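Local coordinates for nitrite oxidoreductase subunit B (Kuenenia stuttgartiensis, PDB 7B04), which probably relays electrons through its iron-sulfur clusters within the complex that interconverts nitrite and nitrate, at residues Leu3-His8 and Glu19-His24; Val29-Arg34 and Ala340-Phe345; Met375-Val380 and Arg392-Glu397. All coordinates share one frame; numbering follows the deposited sequence.

Interaction 1. Residues Leu3-His8 and Glu19-His24; sequences LVHNWH and ESRPKH
E19 takes the backbone N-H of H5, in strand 3-6, on its carboxylate. CB of E19 starts toward the strand. CG lies anti to the backbone N (chi1 171°) and the chain beyond it is extended, which carries the carboxylate to the backbone of H5. CD comes within 4.0 Å of H5 O. OE1 makes the bond: H5 N to E19 OE1 is 2.9 Å, with 157° at the hydrogen, and the donor lies nearly along the C-O axis of OE1. The same OE1 rests 3.6 Å from CB of H5. OE2 turns the other way, to R21 NH2, in an ion pair whose details are less certain because the place of NH2 is less sure. At the base, CG1 of V4 packs 3.9 Å from the backbone N of E19. With an alanine in place of E19, the H5 N-H would probably lose this acceptor, and R21 might also lack a negative charge nearby.

The R21 chain is bent at its second and third torsions, which places the guanidinium near H5 and W7. NH1 comes to the edge of the W7 indole, near its plane, at 3.7 Å from CD1. The ring and guanidinium planes are 54° apart. The main partner of NH1 is E300, which forms a salt bridge with it. H5 O is taken by the hydroxyl of Y180, and the W7 ring also has a cation-pi contact with R285.

The R21 side chain is about 10 Å from that of C178, a ligand of [4Fe-4S] cluster #3. Strand 3-6 pairs antiparallel with strand 11-14 through backbone hydrogen bonds between V4 and M13. Segment 19-24 lies in the loop that leads from strand 11-14 to strand 25-31.

Interaction 2. Residues Val29-Arg34 and Ala340-Phe345; sequences VFNINR and AVMSLF
The end of strand 25-31 and the 3-10 turn after it face the last turn of helix 336-342, with the CA atoms of N31 and M342 8.7 Å apart, and a type I beta turn from M342 to F345 follows the helix. R34 spans the two segments. Its chain is extended from CG to NE, which brings the guanidinium to the carbonyl of M342. NH1 lies 3.3 Å and NH2 3.4 Å from M342 O, and both bonds are weak. The stronger partner of R34 is E325 of the neighbouring subunit A, in a salt bridge with NH1, while NH2 also bonds Q265 O.

The F345 ring lies beside the guanidinium, with the planes 63° apart. CB of N31 meets the ring at its edge. CG1 of V29 packs 4.2 Å from CZ of F345, the two side chains crossing at about a right angle. The sulfur of M342 lies 3.9 Å from ND2 of N31.

R34 directly precedes C35, first of the cysteines C35, C38, C41 and C45. This is the spacing of a ferredoxin-type cluster motif. The first three bind [4Fe-4S] cluster #1 and C45 binds cluster #2.

Interaction 3. Residues Met375-Val380 and Arg392-Glu397; sequences MYNDTV and RTTVEE
V380 and T393 form the close-packed end of this hairpin. They are an antiparallel hydrogen-bonded pair: V380 N is 3.0 Å from T393 O, and T393 N is 3.2 Å from V380 O. Their side chains lie side by side and point the same way, with CG1 of V380 3.7 Å from CG2 of T393. This face is buried. OG1 of T393 bonds N109 of the neighbouring subunit A.

V395 closes the other end. Its N donates to D378 O at 3.0 Å, and its CB lies 3.7 Å from Y376 O. The side chain also touches L339 of helix 336-342. The buried D378 carboxylate forms a salt bridge with R336.

Strands 371-383 and 389-394 make a beta hairpin, and the register is interrupted here. N377 is the centre of an inverse gamma turn. Its CG is anti to the backbone N (chi1 -178°), which brings the amide close to segment 392-397. OD1 of N377 then accepts E396 N at 3.0 Å, with the donor 44° out of the carbonyl plane. The N377 amide and the E396 carboxylate stand 72° apart. The M375 and E396 side chains cross at about a right angle, with CE of M375 nearest OE1 of E396.

The opposite face, with T379 and T394, is more open. The two form a non-hydrogen-bonded pair, and OG1 of T379 lies 3.8 Å from CG2 of T394. R392 is exposed. Its CG lies 3.5 Å from CG2 of T379, the side chains crossing at a slant, and the bend at its third torsion leads the guanidinium on to a salt bridge with E389.

Interactions 2 and 3 touch. Their centres are 14 Å apart, and the end of helix 336-342 and the turn after it pack on segments 375-380 and 392-397: CD1 of L344 is 4.2 Å from CG1 of V380, and CA of A340 is 4.1 Å from CG2 of V395. Subunit A meets both, since its R326 packs on S343 and bonds V395 O. Interaction 1 is apart, with its centre 26 Å from interaction 2 and 37 Å from interaction 3. R34 lies near the site of C35 and C262, its side chain about 7 Å from a bound [4Fe-4S] cluster. R21 is on the side of C178, about 13 Å from a cluster. Interaction 3 lies away from the clusters and the heme site.

Interaction 1. Residues Leu3-His8 and Glu19-His24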
ATOM      1  N   LEU A   3      35.056 -14.492  26.935  1.00 50.03           N
ATOM      2  CA  LEU A   3      35.258 -13.297  26.078  1.00 38.55           C
ATOM      3  C   LEU A   3      35.249 -13.742  24.626  1.00 38.90           C
ATOM      4  O   LEU A   3      35.914 -14.709  24.303  1.00 42.12           O
ATOM      5  CB  LEU A   3      36.616 -12.647  26.315  1.00 40.41           C
ATOM      6  CG  LEU A   3      36.852 -11.970  27.649  1.00 41.22           C
ATOM      7  CD1 LEU A   3      35.908 -10.814  27.850  1.00 52.77           C
ATOM      8  CD2 LEU A   3      36.737 -12.984  28.759  1.00 54.67           C
ATOM      9  N   VAL A   4      34.562 -12.998  23.786  1.00 35.95           N
ATOM     10  CA  VAL A   4      34.487 -13.310  22.342  1.00 31.70           C
ATOM     11  C   VAL A   4      34.793 -12.024  21.592  1.00 33.88           C
ATOM     12  O   VAL A   4      34.597 -10.964  22.115  1.00 40.84           O
ATOM     13  CB  VAL A   4      33.092 -13.830  21.979  1.00 35.48           C
ATOM     14  CG1 VAL A   4      32.694 -15.028  22.803  1.00 36.74           C
ATOM     15  CG2 VAL A   4      32.050 -12.750  22.121  1.00 40.42           C
ATOM     16  N   HIS A   5      35.284 -12.143  20.388  1.00 33.22           N
ATOM     17  CA  HIS A   5      35.598 -10.987  19.558  1.00 39.17           C
ATOM     18  C   HIS A   5      34.402 -10.576  18.711  1.00 47.27           C
ATOM     19  O   HIS A   5      33.816 -11.403  18.006  1.00 46.93           O
ATOM     20  CB  HIS A   5      36.803 -11.266  18.660  1.00 45.36           C
ATOM     21  CG  HIS A   5      37.172 -10.113  17.776  1.00 43.68           C
ATOM     22  ND1 HIS A   5      37.754  -8.961  18.259  1.00 34.85           N
ATOM     23  CD2 HIS A   5      37.016  -9.926  16.444  1.00 45.63           C
ATOM     24  CE1 HIS A   5      37.952  -8.118  17.260  1.00 37.11           C
ATOM     25  NE2 HIS A   5      37.514  -8.679  16.148  1.00 45.29           N
ATOM     26  N   ASN A   6      34.048  -9.295  18.782  1.00 40.54           N
ATOM     27  CA  ASN A   6      33.042  -8.695  17.915  1.00 40.15           C
ATOM     28  C   ASN A   6      33.703  -7.575  17.131  1.00 42.96           C
ATOM     29  O   ASN A   6      34.161  -6.589  17.719  1.00 47.37           O
ATOM     30  CB  ASN A   6      31.859  -8.150  18.719  1.00 39.71           C
ATOM     31  CG  ASN A   6      30.854  -7.360  17.861  1.00 38.40           C
ATOM     32  OD1 ASN A   6      31.218  -6.690  16.910  1.00 41.31           O
ATOM     33  ND2 ASN A   6      29.583  -7.446  18.216  1.00 38.05           N
ATOM     34  N   TRP A   7      33.730  -7.715  15.810  1.00 36.17           N
ATOM     35  CA  TRP A   7      34.370  -6.699  14.992  1.00 37.13           C
ATOM     36  C   TRP A   7      33.520  -5.441  14.842  1.00 34.89           C
ATOM     37  O   TRP A   7      34.075  -4.382  14.537  1.00 41.32           O
ATOM     38  CB  TRP A   7      34.753  -7.276  13.631  1.00 40.22           C
ATOM     39  CG  TRP A   7      33.626  -7.769  12.798  1.00 39.37           C
ATOM     40  CD1 TRP A   7      33.109  -9.032  12.774  1.00 36.77           C
ATOM     41  CD2 TRP A   7      32.896  -7.017  11.827  1.00 40.80           C
ATOM     42  NE1 TRP A   7      32.090  -9.108  11.855  1.00 39.17           N
ATOM     43  CE2 TRP A   7      31.940  -7.881  11.260  1.00 40.27           C
ATOM     44  CE3 TRP A   7      32.953  -5.693  11.387  1.00 41.41           C
ATOM     45  CZ2 TRP A   7      31.051  -7.463  10.275  1.00 38.84           C
ATOM     46  CZ3 TRP A   7      32.070  -5.279  10.412  1.00 39.21           C
ATOM     47  CH2 TRP A   7      31.130  -6.160   9.866  1.00 34.45           C
ATOM     48  N   HIS A   8      32.200  -5.516  15.047  1.00 33.76           N
ATOM     49  CA  HIS A   8      31.400  -4.291  15.027  1.00 36.36           C
ATOM     50  C   HIS A   8      31.856  -3.348  16.130  1.00 37.47           C
ATOM     51  O   HIS A   8      32.084  -2.155  15.897  1.00 40.97           O
ATOM     52  CB  HIS A   8      29.911  -4.598  15.211  1.00 37.80           C
ATOM     53  CG  HIS A   8      29.303  -5.397  14.105  1.00 37.90           C
ATOM     54  ND1 HIS A   8      28.008  -5.866  14.161  1.00 35.05           N
ATOM     55  CD2 HIS A   8      29.801  -5.806  12.916  1.00 35.91           C
ATOM     56  CE1 HIS A   8      27.734  -6.527  13.051  1.00 38.51           C
ATOM     57  NE2 HIS A   8      28.807  -6.509  12.280  1.00 37.75           N
ATOM     58  N   GLU A  19      33.295 -18.417  21.033  1.00 42.99           N
ATOM     59  CA  GLU A  19      33.169 -17.962  19.655  1.00 34.87           C
ATOM     60  C   GLU A  19      33.304 -19.130  18.693  1.00 37.29           C
ATOM     61  O   GLU A  19      34.265 -19.900  18.764  1.00 34.19           O
ATOM     62  CB  GLU A  19      34.242 -16.909  19.360  1.00 34.24           C
ATOM     63  CG  GLU A  19      34.348 -16.516  17.893  1.00 33.88           C
ATOM     64  CD  GLU A  19      35.117 -15.225  17.694  1.00 35.96           C
ATOM     65  OE1 GLU A  19      35.399 -14.548  18.704  1.00 31.87           O
ATOM     66  OE2 GLU A  19      35.443 -14.885  16.534  1.00 43.95           O
ATOM     67  N   SER A  20      32.347 -19.264  17.793  1.00 40.63           N
ATOM     68  CA  SER A  20      32.383 -20.289  16.722  1.00 43.42           C
ATOM     69  C   SER A  20      31.592 -19.715  15.551  1.00 43.56           C
ATOM     70  O   SER A  20      30.390 -19.775  15.578  1.00 53.78           O
ATOM     71  CB  SER A  20      31.836 -21.590  17.196  1.00 44.85           C
ATOM     72  OG  SER A  20      31.553 -22.440  16.107  1.00 46.87           O
ATOM     73  N   ARG A  21      32.275 -19.121  14.587  1.00 38.49           N
ATOM     74  CA  ARG A  21      31.610 -18.463  13.451  1.00 28.48           C
ATOM     75  C   ARG A  21      31.187 -19.488  12.414  1.00 35.67           C
ATOM     76  O   ARG A  21      31.663 -20.585  12.456  1.00 41.44           O
ATOM     77  CB  ARG A  21      32.564 -17.437  12.863  1.00 29.24           C
ATOM     78  CG  ARG A  21      33.016 -16.405  13.872  1.00 27.23           C
ATOM     79  CD  ARG A  21      33.115 -15.083  13.176  1.00 35.98           C
ATOM     80  NE  ARG A  21      32.469 -14.024  13.911  1.00 35.08           N
ATOM     81  CZ  ARG A  21      33.104 -13.025  14.460  1.00 35.55           C
ATOM     82  NH1 ARG A  21      32.432 -11.984  14.888  1.00 37.27           N
ATOM     83  NH2 ARG A  21      34.411 -13.056  14.577  1.00 40.66           N
ATOM     84  N   PRO A  22      30.249 -19.160  11.518  1.00 35.70           N
ATOM     85  CA  PRO A  22      29.831 -20.057  10.481  1.00 32.02           C
ATOM     86  C   PRO A  22      30.808 -19.995   9.304  1.00 31.87           C
ATOM     87  O   PRO A  22      31.546 -19.101   9.219  1.00 36.55           O
ATOM     88  CB  PRO A  22      28.484 -19.458  10.081  1.00 37.26           C
ATOM     89  CG  PRO A  22      28.194 -18.420  11.094  1.00 28.31           C
ATOM     90  CD  PRO A  22      29.547 -17.907  11.467  1.00 30.48           C
ATOM     91  N   LYS A  23      30.763 -20.968   8.419  1.00 28.79           N
ATOM     92  CA  LYS A  23      31.637 -20.986   7.246  1.00 26.24           C
ATOM     93  C   LYS A  23      31.502 -19.688   6.451  1.00 32.15           C
ATOM     94  O   LYS A  23      32.505 -19.051   6.107  1.00 36.48           O
ATOM     95  CB  LYS A  23      31.319 -22.205   6.368  1.00 28.80           C
ATOM     96  CG  LYS A  23      32.477 -22.671   5.542  1.00 35.17           C
ATOM     97  N   HIS A  24      30.272 -19.284   6.158  1.00 34.61           N
ATOM     98  CA  HIS A  24      29.963 -17.932   5.739  1.00 34.86           C
ATOM     99  C   HIS A  24      28.632 -17.553   6.375  1.00 33.44           C
ATOM    100  O   HIS A  24      27.838 -18.420   6.755  1.00 31.17           O
ATOM    101  CB  HIS A  24      29.947 -17.778   4.209  1.00 35.78           C
ATOM    102  CG  HIS A  24      29.038 -18.749   3.482  1.00 25.63           C
ATOM    103  ND1 HIS A  24      27.716 -18.959   3.833  1.00 37.11           N
ATOM    104  CD2 HIS A  24      29.279 -19.570   2.428  1.00 28.33           C
ATOM    105  CE1 HIS A  24      27.186 -19.861   3.031  1.00 34.33           C
ATOM    106  NE2 HIS A  24      28.113 -20.247   2.173  1.00 38.06           N
TER

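Interaction 2. Residues Val29-Arg34 and Ala340-Phe345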
ATOM      1  N   VAL A  29      22.338  -6.392   2.373  1.00 36.50           N
ATOM      2  CA  VAL A  29      22.569  -4.953   2.376  1.00 30.06           C
ATOM      3  C   VAL A  29      21.280  -4.262   1.961  1.00 29.64           C
ATOM      4  O   VAL A  29      20.715  -4.578   0.909  1.00 34.63           O
ATOM      5  CB  VAL A  29      23.722  -4.565   1.432  1.00 28.80           C
ATOM      6  CG1 VAL A  29      23.775  -3.057   1.246  1.00 30.05           C
ATOM      7  CG2 VAL A  29      25.044  -5.096   1.967  1.00 29.60           C
ATOM      8  N   PHE A  30      20.825  -3.314   2.776  1.00 30.14           N
ATOM      9  CA  PHE A  30      19.603  -2.562   2.511  1.00 31.14           C
ATOM     10  C   PHE A  30      19.980  -1.121   2.195  1.00 39.08           C
ATOM     11  O   PHE A  30      20.579  -0.437   3.033  1.00 37.04           O
ATOM     12  CB  PHE A  30      18.646  -2.595   3.708  1.00 30.35           C
ATOM     13  CG  PHE A  30      18.066  -3.955   4.014  1.00 28.69           C
ATOM     14  CD1 PHE A  30      18.481  -5.089   3.339  1.00 28.90           C
ATOM     15  CD2 PHE A  30      17.093  -4.090   4.991  1.00 29.15           C
ATOM     16  CE1 PHE A  30      17.942  -6.324   3.634  1.00 30.11           C
ATOM     17  CE2 PHE A  30      16.550  -5.323   5.289  1.00 25.70           C
ATOM     18  CZ  PHE A  30      16.974  -6.440   4.608  1.00 31.52           C
ATOM     19  N   ASN A  31      19.631  -0.659   0.996  1.00 38.91           N
ATOM     20  CA  ASN A  31      19.853   0.737   0.616  1.00 36.29           C
ATOM     21  C   ASN A  31      18.627   1.531   1.047  1.00 39.86           C
ATOM     22  O   ASN A  31      17.640   1.635   0.319  1.00 42.43           O
ATOM     23  CB  ASN A  31      20.117   0.861  -0.880  1.00 40.39           C
ATOM     24  CG  ASN A  31      20.620   2.238  -1.272  1.00 42.00           C
ATOM     25  OD1 ASN A  31      20.732   3.134  -0.433  1.00 40.72           O
ATOM     26  ND2 ASN A  31      20.926   2.413  -2.551  1.00 43.11           N
ATOM     27  N   ILE A  32      18.698   2.106   2.252  1.00 40.21           N
ATOM     28  CA  ILE A  32      17.575   2.864   2.801  1.00 35.93           C
ATOM     29  C   ILE A  32      17.194   4.025   1.891  1.00 33.68           C
ATOM     30  O   ILE A  32      16.018   4.400   1.808  1.00 36.62           O
ATOM     31  CB  ILE A  32      17.912   3.356   4.224  1.00 28.97           C
ATOM     32  CG1 ILE A  32      18.271   2.178   5.130  1.00 30.86           C
ATOM     33  CG2 ILE A  32      16.748   4.129   4.817  1.00 33.85           C
ATOM     34  CD1 ILE A  32      18.695   2.599   6.519  1.00 40.77           C
ATOM     35  N   ASN A  33      18.173   4.603   1.193  1.00 33.96           N
ATOM     36  CA  ASN A  33      17.904   5.738   0.314  1.00 31.34           C
ATOM     37  C   ASN A  33      16.870   5.411  -0.757  1.00 34.45           C
ATOM     38  O   ASN A  33      16.167   6.311  -1.228  1.00 42.92           O
ATOM     39  CB  ASN A  33      19.204   6.206  -0.334  1.00 32.95           C
ATOM     40  CG  ASN A  33      20.191   6.756   0.676  1.00 39.00           C
ATOM     41  OD1 ASN A  33      19.903   7.725   1.376  1.00 38.12           O
ATOM     42  ND2 ASN A  33      21.362   6.135   0.759  1.00 35.15           N
ATOM     43  N   ARG A  34      16.768   4.148  -1.162  1.00 34.06           N
ATOM     44  CA  ARG A  34      15.835   3.754  -2.210  1.00 35.42           C
ATOM     45  C   ARG A  34      14.492   3.266  -1.680  1.00 35.20           C
ATOM     46  O   ARG A  34      13.585   3.023  -2.484  1.00 41.80           O
ATOM     47  CB  ARG A  34      16.439   2.644  -3.076  1.00 35.79           C
ATOM     48  CG  ARG A  34      17.623   3.024  -3.937  1.00 43.28           C
ATOM     49  CD  ARG A  34      18.000   1.825  -4.793  1.00 41.63           C
ATOM     50  NE  ARG A  34      19.147   2.065  -5.660  1.00 43.76           N
ATOM     51  CZ  ARG A  34      19.633   1.165  -6.509  1.00 43.04           C
ATOM     52  NH1 ARG A  34      20.681   1.460  -7.264  1.00 43.71           N
ATOM     53  NH2 ARG A  34      19.069  -0.033  -6.600  1.00 42.02           N
ATOM     54  N   ALA A 340      27.691   0.450 -10.331  1.00 39.83           N
ATOM     55  CA  ALA A 340      27.491  -0.811 -11.035  1.00 36.73           C
ATOM     56  C   ALA A 340      27.023  -1.901 -10.079  1.00 35.65           C
ATOM     57  O   ALA A 340      26.173  -2.724 -10.436  1.00 45.33           O
ATOM     58  CB  ALA A 340      28.776  -1.227 -11.746  1.00 41.27           C
ATOM     59  N   VAL A 341      27.563  -1.919  -8.858  1.00 33.58           N
ATOM     60  CA  VAL A 341      27.142  -2.914  -7.877  1.00 37.34           C
ATOM     61  C   VAL A 341      25.736  -2.602  -7.376  1.00 38.27           C
ATOM     62  O   VAL A 341      24.927  -3.509  -7.144  1.00 37.24           O
ATOM     63  CB  VAL A 341      28.158  -2.986  -6.722  1.00 41.97           C
ATOM     64  CG1 VAL A 341      27.597  -3.787  -5.555  1.00 36.97           C
ATOM     65  CG2 VAL A 341      29.465  -3.597  -7.203  1.00 38.30           C
ATOM     66  N   MET A 342      25.415  -1.314  -7.215  1.00 39.52           N
ATOM     67  CA  MET A 342      24.056  -0.941  -6.837  1.00 38.05           C
ATOM     68  C   MET A 342      23.060  -1.284  -7.936  1.00 44.47           C
ATOM     69  O   MET A 342      21.896  -1.587  -7.645  1.00 50.22           O
ATOM     70  CB  MET A 342      23.986   0.549  -6.504  1.00 36.45           C
ATOM     71  CG  MET A 342      24.656   0.926  -5.195  1.00 40.79           C
ATOM     72  SD  MET A 342      24.215   2.588  -4.656  1.00 57.56           S
ATOM     73  CE  MET A 342      25.014   3.575  -5.919  1.00 49.67           C
ATOM     74  N   SER A 343      23.494  -1.247  -9.197  1.00 41.89           N
ATOM     75  CA  SER A 343      22.648  -1.655 -10.310  1.00 42.59           C
ATOM     76  C   SER A 343      22.471  -3.164 -10.391  1.00 40.18           C
ATOM     77  O   SER A 343      21.787  -3.643 -11.302  1.00 44.47           O
ATOM     78  CB  SER A 343      23.222  -1.127 -11.626  1.00 41.07           C
ATOM     79  OG  SER A 343      23.225   0.289 -11.645  1.00 46.80           O
ATOM     80  N   LEU A 344      23.073  -3.919  -9.474  1.00 37.10           N
ATOM     81  CA  LEU A 344      22.897  -5.361  -9.397  1.00 36.89           C
ATOM     82  C   LEU A 344      21.772  -5.764  -8.451  1.00 39.38           C
ATOM     83  O   LEU A 344      21.349  -6.925  -8.473  1.00 39.71           O
ATOM     84  CB  LEU A 344      24.210  -6.020  -8.952  1.00 29.07           C
ATOM     85  CG  LEU A 344      24.355  -7.539  -9.050  1.00 31.99           C
ATOM     86  CD1 LEU A 344      24.334  -7.986 -10.500  1.00 32.01           C
ATOM     87  CD2 LEU A 344      25.632  -7.996  -8.361  1.00 25.53           C
ATOM     88  N   PHE A 345      21.271  -4.833  -7.641  1.00 38.81           N
ATOM     89  CA  PHE A 345      20.258  -5.159  -6.647  1.00 37.13           C
ATOM     90  C   PHE A 345      18.950  -5.555  -7.322  1.00 41.49           C
ATOM     91  O   PHE A 345      18.462  -4.855  -8.214  1.00 34.31           O
ATOM     92  CB  PHE A 345      20.018  -3.970  -5.716  1.00 39.98           C
ATOM     93  CG  PHE A 345      21.124  -3.727  -4.722  1.00 40.14           C
ATOM     94  CD1 PHE A 345      22.346  -4.369  -4.835  1.00 41.34           C
ATOM     95  CD2 PHE A 345      20.934  -2.845  -3.670  1.00 40.18           C
ATOM     96  CE1 PHE A 345      23.355  -4.135  -3.919  1.00 41.42           C
ATOM     97  CE2 PHE A 345      21.938  -2.609  -2.752  1.00 39.74           C
ATOM     98  CZ  PHE A 345      23.149  -3.255  -2.876  1.00 42.26           C
TER

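Interaction 3. Residues Met375-Val380 and Arg392-Glu397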
ATOM      1  N   MET A 375      29.544   9.041 -15.103  1.00 43.20           N
ATOM      2  CA  MET A 375      28.757   7.818 -15.187  1.00 46.36           C
ATOM      3  C   MET A 375      28.983   7.156 -16.536  1.00 46.48           C
ATOM      4  O   MET A 375      28.916   7.818 -17.579  1.00 49.54           O
ATOM      5  CB  MET A 375      27.260   8.103 -14.985  1.00 45.22           C
ATOM      6  CG  MET A 375      26.370   6.879 -15.108  1.00 49.87           C
ATOM      7  SD  MET A 375      24.637   7.288 -14.849  1.00 61.23           S
ATOM      8  CE  MET A 375      24.298   8.290 -16.295  1.00 54.36           C
ATOM      9  N   TYR A 376      29.242   5.849 -16.504  1.00 42.81           N
ATOM     10  CA  TYR A 376      29.508   5.036 -17.682  1.00 45.69           C
ATOM     11  C   TYR A 376      28.431   3.961 -17.765  1.00 44.82           C
ATOM     12  O   TYR A 376      27.860   3.557 -16.748  1.00 47.63           O
ATOM     13  CB  TYR A 376      30.901   4.391 -17.602  1.00 47.14           C
ATOM     14  CG  TYR A 376      32.021   5.353 -17.257  1.00 46.40           C
ATOM     15  CD1 TYR A 376      32.917   5.788 -18.228  1.00 47.25           C
ATOM     16  CD2 TYR A 376      32.186   5.825 -15.961  1.00 49.67           C
ATOM     17  CE1 TYR A 376      33.942   6.676 -17.910  1.00 45.56           C
ATOM     18  CE2 TYR A 376      33.201   6.708 -15.643  1.00 55.60           C
ATOM     19  CZ  TYR A 376      34.076   7.131 -16.618  1.00 54.04           C
ATOM     20  OH  TYR A 376      35.091   8.010 -16.303  1.00 52.03           O
ATOM     21  N   ASN A 377      28.115   3.521 -18.982  1.00 40.65           N
ATOM     22  CA  ASN A 377      27.107   2.470 -19.147  1.00 37.88           C
ATOM     23  C   ASN A 377      27.772   1.094 -19.067  1.00 43.14           C
ATOM     24  O   ASN A 377      27.873   0.345 -20.046  1.00 47.32           O
ATOM     25  CB  ASN A 377      26.348   2.644 -20.453  1.00 37.86           C
ATOM     26  CG  ASN A 377      25.261   1.582 -20.629  1.00 37.30           C
ATOM     27  OD1 ASN A 377      24.102   1.787 -20.285  1.00 44.63           O
ATOM     28  ND2 ASN A 377      25.646   0.435 -21.156  1.00 46.29           N
ATOM     29  N   ASP A 378      28.234   0.761 -17.866  1.00 42.57           N
ATOM     30  CA  ASP A 378      28.906  -0.515 -17.698  1.00 41.83           C
ATOM     31  C   ASP A 378      27.888  -1.631 -17.574  1.00 38.43           C
ATOM     32  O   ASP A 378      26.719  -1.416 -17.241  1.00 44.29           O
ATOM     33  CB  ASP A 378      29.802  -0.541 -16.467  1.00 46.56           C
ATOM     34  CG  ASP A 378      30.676   0.692 -16.345  1.00 49.11           C
ATOM     35  OD1 ASP A 378      31.248   1.147 -17.351  1.00 48.97           O
ATOM     36  OD2 ASP A 378      30.815   1.184 -15.213  1.00 50.01           O
ATOM     37  N   THR A 379      28.348  -2.835 -17.875  1.00 43.79           N
ATOM     38  CA  THR A 379      27.553  -4.048 -17.756  1.00 40.70           C
ATOM     39  C   THR A 379      28.059  -4.813 -16.537  1.00 41.26           C
ATOM     40  O   THR A 379      29.199  -5.293 -16.530  1.00 46.40           O
ATOM     41  CB  THR A 379      27.666  -4.896 -19.021  1.00 39.32           C
ATOM     42  OG1 THR A 379      27.040  -4.211 -20.111  1.00 45.38           O
ATOM     43  CG2 THR A 379      27.014  -6.236 -18.818  1.00 38.33           C
ATOM     44  N   VAL A 380      27.230  -4.898 -15.499  1.00 37.61           N
ATOM     45  CA  VAL A 380      27.586  -5.622 -14.285  1.00 40.78           C
ATOM     46  C   VAL A 380      27.089  -7.053 -14.418  1.00 43.40           C
ATOM     47  O   VAL A 380      26.006  -7.307 -14.960  1.00 41.16           O
ATOM     48  CB  VAL A 380      27.008  -4.930 -13.032  1.00 34.37           C
ATOM     49  CG1 VAL A 380      25.486  -4.914 -13.064  1.00 35.44           C
ATOM     50  CG2 VAL A 380      27.517  -5.605 -11.762  1.00 43.23           C
ATOM     51  N   ARG A 392      22.812 -10.454 -15.443  1.00 32.41           N
ATOM     52  CA  ARG A 392      23.556  -9.418 -16.143  1.00 33.47           C
ATOM     53  C   ARG A 392      22.612  -8.268 -16.471  1.00 37.40           C
ATOM     54  O   ARG A 392      21.465  -8.499 -16.860  1.00 40.63           O
ATOM     55  CB  ARG A 392      24.193  -9.967 -17.425  1.00 36.84           C
ATOM     56  CG  ARG A 392      24.774  -8.907 -18.336  1.00 37.38           C
ATOM     57  CD  ARG A 392      25.364  -9.512 -19.595  1.00 38.04           C
ATOM     58  NE  ARG A 392      26.522 -10.354 -19.309  1.00 44.60           N
ATOM     59  CZ  ARG A 392      27.386 -10.767 -20.230  1.00 50.42           C
ATOM     60  NH1 ARG A 392      27.227 -10.412 -21.497  1.00 47.12           N
ATOM     61  NH2 ARG A 392      28.411 -11.532 -19.883  1.00 55.14           N
ATOM     62  N   THR A 393      23.100  -7.038 -16.322  1.00 30.62           N
ATOM     63  CA  THR A 393      22.307  -5.862 -16.659  1.00 37.78           C
ATOM     64  C   THR A 393      23.244  -4.692 -16.927  1.00 42.16           C
ATOM     65  O   THR A 393      24.433  -4.732 -16.604  1.00 42.69           O
ATOM     66  CB  THR A 393      21.308  -5.514 -15.551  1.00 38.76           C
ATOM     67  OG1 THR A 393      20.399  -4.511 -16.023  1.00 42.88           O
ATOM     68  CG2 THR A 393      22.033  -4.989 -14.323  1.00 33.76           C
ATOM     69  N   THR A 394      22.687  -3.649 -17.537  1.00 45.30           N
ATOM     70  CA  THR A 394      23.413  -2.428 -17.852  1.00 41.81           C
ATOM     71  C   THR A 394      23.074  -1.333 -16.846  1.00 38.91           C
ATOM     72  O   THR A 394      22.022  -1.348 -16.202  1.00 46.03           O
ATOM     73  CB  THR A 394      23.093  -1.949 -19.271  1.00 41.46           C
ATOM     74  OG1 THR A 394      21.690  -1.680 -19.385  1.00 38.68           O
ATOM     75  CG2 THR A 394      23.487  -3.005 -20.293  1.00 43.76           C
ATOM     76  N   VAL A 395      23.989  -0.368 -16.720  1.00 36.45           N
ATOM     77  CA  VAL A 395      23.785   0.728 -15.778  1.00 38.38           C
ATOM     78  C   VAL A 395      22.758   1.719 -16.315  1.00 39.88           C
ATOM     79  O   VAL A 395      21.922   2.237 -15.565  1.00 46.98           O
ATOM     80  CB  VAL A 395      25.128   1.412 -15.460  1.00 40.27           C
ATOM     81  CG1 VAL A 395      24.908   2.682 -14.652  1.00 44.26           C
ATOM     82  CG2 VAL A 395      26.042   0.459 -14.708  1.00 40.32           C
ATOM     83  N   GLU A 396      22.788   1.984 -17.616  1.00 36.41           N
ATOM     84  CA  GLU A 396      21.923   2.971 -18.241  1.00 49.21           C
ATOM     85  C   GLU A 396      20.959   2.288 -19.206  1.00 49.33           C
ATOM     86  O   GLU A 396      21.275   1.252 -19.800  1.00 45.72           O
ATOM     87  CB  GLU A 396      22.751   4.032 -18.980  1.00 47.84           C
ATOM     88  CG  GLU A 396      21.977   5.228 -19.477  1.00 49.16           C
ATOM     89  CD  GLU A 396      21.667   6.202 -18.371  1.00 58.43           C
ATOM     90  OE1 GLU A 396      22.208   6.028 -17.260  1.00 59.81           O
ATOM     91  OE2 GLU A 396      20.893   7.150 -18.615  1.00 65.43           O
ATOM     92  N   GLU A 397      19.776   2.881 -19.351  1.00 49.12           N
ATOM     93  CA  GLU A 397      18.730   2.288 -20.169  1.00 44.51           C
ATOM     94  C   GLU A 397      18.997   2.546 -21.651  1.00 49.36           C
ATOM     95  O   GLU A 397      19.422   3.643 -22.026  1.00 48.11           O
ATOM     96  CB  GLU A 397      17.367   2.866 -19.798  1.00 36.02           C
ATOM     97  CG  GLU A 397      16.751   2.269 -18.548  1.00 40.01           C
ATOM     98  CD  GLU A 397      16.030   0.967 -18.822  1.00 41.44           C
ATOM     99  OE1 GLU A 397      15.411   0.846 -19.899  1.00 40.57           O
ATOM    100  OE2 GLU A 397      16.081   0.067 -17.958  1.00 44.65           O
TER